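Local coordinates for protein lectin 2 (Agrocybe aegerita, PDB 4TQJ) that binds sugar chains, specifically recognising N-acetylglucosamine at their non-reducing ends, at residues R230-L235 and A241-C246. The protein carries 1 engineered substitution. Sequence-based numbering, arbitrary orientation.
Sequences RFVADL and ADIIGC
The Phe231 ring meets 241-246 at its edge, where CD2 lies 3.6 Å from Ile244 O. Cys246 SG, 83° off the ring normal, makes a sulfur-aromatic contact near the ring plane. The carboxylate of Asp242 accepts the backbone N-H of Leu235 on the anti side of OD2, 2.8 Å from Leu235 N. Asp242 CG lies beside its own backbone N, anti to the carbonyl carbon (chi1 -54°), and from there OD2 meets Leu235 N. The other oxygen, OD1, takes Asn256 N, so both are engaged. Asp234 OD1 comes within 3.4 Å of Asp242 OD2, but the carboxylate of Asp234 is held by N-H groups of the turn, including those of Thr236, Gly237 and Gly239, which probably offset the repulsion. Two hydrogen-bonded antiparallel pairs join the backbones: Phe231 with Ile244 (Phe231 N to Ile244 O 2.7 Å) and Ala233 with Asp242 (Ala233 N to Asp242 O 3.0 Å). Leu235 CD1 packs 3.9 Å from Ile244 CB, roughly at right angles. On the sheet face opposite Ile244, Val232 CG1 lies 3.9 Å from Ile243 CG1, side by side. This hairpin forms the first two strands of a four-stranded propeller blade: Phe231, Ala233 and Ile244 pack on Ile287 of strand 285-288, and Val232 faces strands 173-177 and 186-190.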
loop_
_atom_site.group_PDB
_atom_site.type_symbol
_atom_site.label_atom_id
_atom_site.label_comp_id
_atom_site.label_asym_id
_atom_site.label_seq_id
_atom_site.Cartn_x
_atom_site.Cartn_y
_atom_site.Cartn_z
ATOM N N ARG A 230 -13.403 23.973 -15.374
ATOM C CA ARG A 230 -12.173 23.839 -16.151
ATOM C C ARG A 230 -11.172 22.966 -15.415
ATOM O O ARG A 230 -11.088 22.996 -14.183
ATOM C CB ARG A 230 -11.556 25.204 -16.446
ATOM C CG ARG A 230 -12.233 25.931 -17.617
ATOM C CD ARG A 230 -12.314 27.430 -17.337
ATOM N NE ARG A 230 -13.389 27.734 -16.389
ATOM C CZ ARG A 230 -13.503 28.878 -15.715
ATOM N NH1 ARG A 230 -12.597 29.845 -15.869
ATOM N NH2 ARG A 230 -14.518 29.052 -14.876
ATOM N N PHE A 231 -10.390 22.224 -16.188
ATOM C CA PHE A 231 -9.466 21.244 -15.641
ATOM C C PHE A 231 -8.111 21.296 -16.322
ATOM O O PHE A 231 -7.995 21.692 -17.487
ATOM C CB PHE A 231 -10.024 19.834 -15.846
ATOM C CG PHE A 231 -11.452 19.674 -15.440
ATOM C CD1 PHE A 231 -11.779 19.260 -14.156
ATOM C CD2 PHE A 231 -12.472 19.929 -16.339
ATOM C CE1 PHE A 231 -13.101 19.097 -13.773
ATOM C CE2 PHE A 231 -13.807 19.775 -15.968
ATOM C CZ PHE A 231 -14.120 19.347 -14.678
ATOM N N VAL A 232 -7.086 20.854 -15.608
ATOM C CA VAL A 232 -5.796 20.594 -16.239
ATOM C C VAL A 232 -5.487 19.112 -16.117
ATOM O O VAL A 232 -5.681 18.520 -15.063
ATOM C CB VAL A 232 -4.669 21.447 -15.633
ATOM C CG1 VAL A 232 -4.857 22.900 -16.042
ATOM C CG2 VAL A 232 -4.666 21.316 -14.124
ATOM N N ALA A 233 -5.025 18.504 -17.200
ATOM C CA ALA A 233 -4.898 17.054 -17.218
ATOM C C ALA A 233 -4.190 16.651 -18.484
ATOM O O ALA A 233 -4.357 17.297 -19.508
ATOM C CB ALA A 233 -6.288 16.402 -17.159
ATOM N N ASP A 234 -3.396 15.588 -18.420
ATOM C CA ASP A 234 -2.741 15.088 -19.610
ATOM C C ASP A 234 -3.744 14.356 -20.483
ATOM O O ASP A 234 -4.244 13.299 -20.098
ATOM C CB ASP A 234 -1.608 14.138 -19.245
ATOM C CG ASP A 234 -0.766 13.771 -20.438
ATOM O OD1 ASP A 234 -1.042 14.308 -21.537
ATOM O OD2 ASP A 234 0.182 12.972 -20.272
ATOM N N LEU A 235 -4.014 14.927 -21.657
ATOM C CA LEU A 235 -4.948 14.366 -22.629
ATOM C C LEU A 235 -4.238 13.753 -23.844
ATOM O O LEU A 235 -4.892 13.269 -24.764
ATOM C CB LEU A 235 -5.898 15.473 -23.119
ATOM C CG LEU A 235 -6.651 16.227 -22.013
ATOM C CD1 LEU A 235 -7.606 17.275 -22.604
ATOM C CD2 LEU A 235 -7.394 15.274 -21.103
ATOM N N ALA A 241 0.456 18.591 -18.798
ATOM C CA ALA A 241 -0.947 18.938 -18.619
ATOM C C ALA A 241 -1.535 19.763 -19.775
ATOM O O ALA A 241 -1.030 20.831 -20.123
ATOM C CB ALA A 241 -1.132 19.673 -17.302
ATOM N N ASP A 242 -2.610 19.249 -20.354
ATOM C CA ASP A 242 -3.419 20.013 -21.302
ATOM C C ASP A 242 -4.561 20.698 -20.572
ATOM O O ASP A 242 -4.722 20.526 -19.363
ATOM C CB ASP A 242 -3.928 19.081 -22.395
ATOM C CG ASP A 242 -2.795 18.319 -23.040
ATOM O OD1 ASP A 242 -2.100 18.924 -23.869
ATOM O OD2 ASP A 242 -2.563 17.147 -22.676
ATOM N N ILE A 243 -5.340 21.492 -21.296
ATOM C CA ILE A 243 -6.443 22.199 -20.672
ATOM C C ILE A 243 -7.771 21.834 -21.315
ATOM O O ILE A 243 -7.875 21.729 -22.534
ATOM C CB ILE A 243 -6.216 23.710 -20.681
ATOM C CG1 ILE A 243 -5.064 24.047 -19.728
ATOM C CG2 ILE A 243 -7.469 24.442 -20.265
ATOM C CD1 ILE A 243 -4.662 25.478 -19.772
ATOM N N ILE A 244 -8.776 21.604 -20.476
ATOM C CA ILE A 244 -10.100 21.257 -20.958
ATOM C C ILE A 244 -11.146 21.887 -20.059
ATOM O O ILE A 244 -10.927 22.056 -18.867
ATOM C CB ILE A 244 -10.288 19.717 -21.064
ATOM C CG1 ILE A 244 -11.689 19.358 -21.570
ATOM C CG2 ILE A 244 -9.989 19.038 -19.723
ATOM C CD1 ILE A 244 -11.825 17.908 -22.063
ATOM N N GLY A 245 -12.271 22.275 -20.646
ATOM C CA GLY A 245 -13.316 22.939 -19.898
ATOM C C GLY A 245 -14.664 22.610 -20.498
ATOM O O GLY A 245 -14.787 22.457 -21.711
ATOM N N CYS A 246 -15.669 22.489 -19.644
ATOM C CA CYS A 246 -17.031 22.243 -20.092
ATOM C C CYS A 246 -17.759 23.578 -20.186
ATOM O O CYS A 246 -18.044 24.205 -19.167
ATOM C CB CYS A 246 -17.754 21.332 -19.100
ATOM S SG CYS A 246 -16.849 19.811 -18.746
#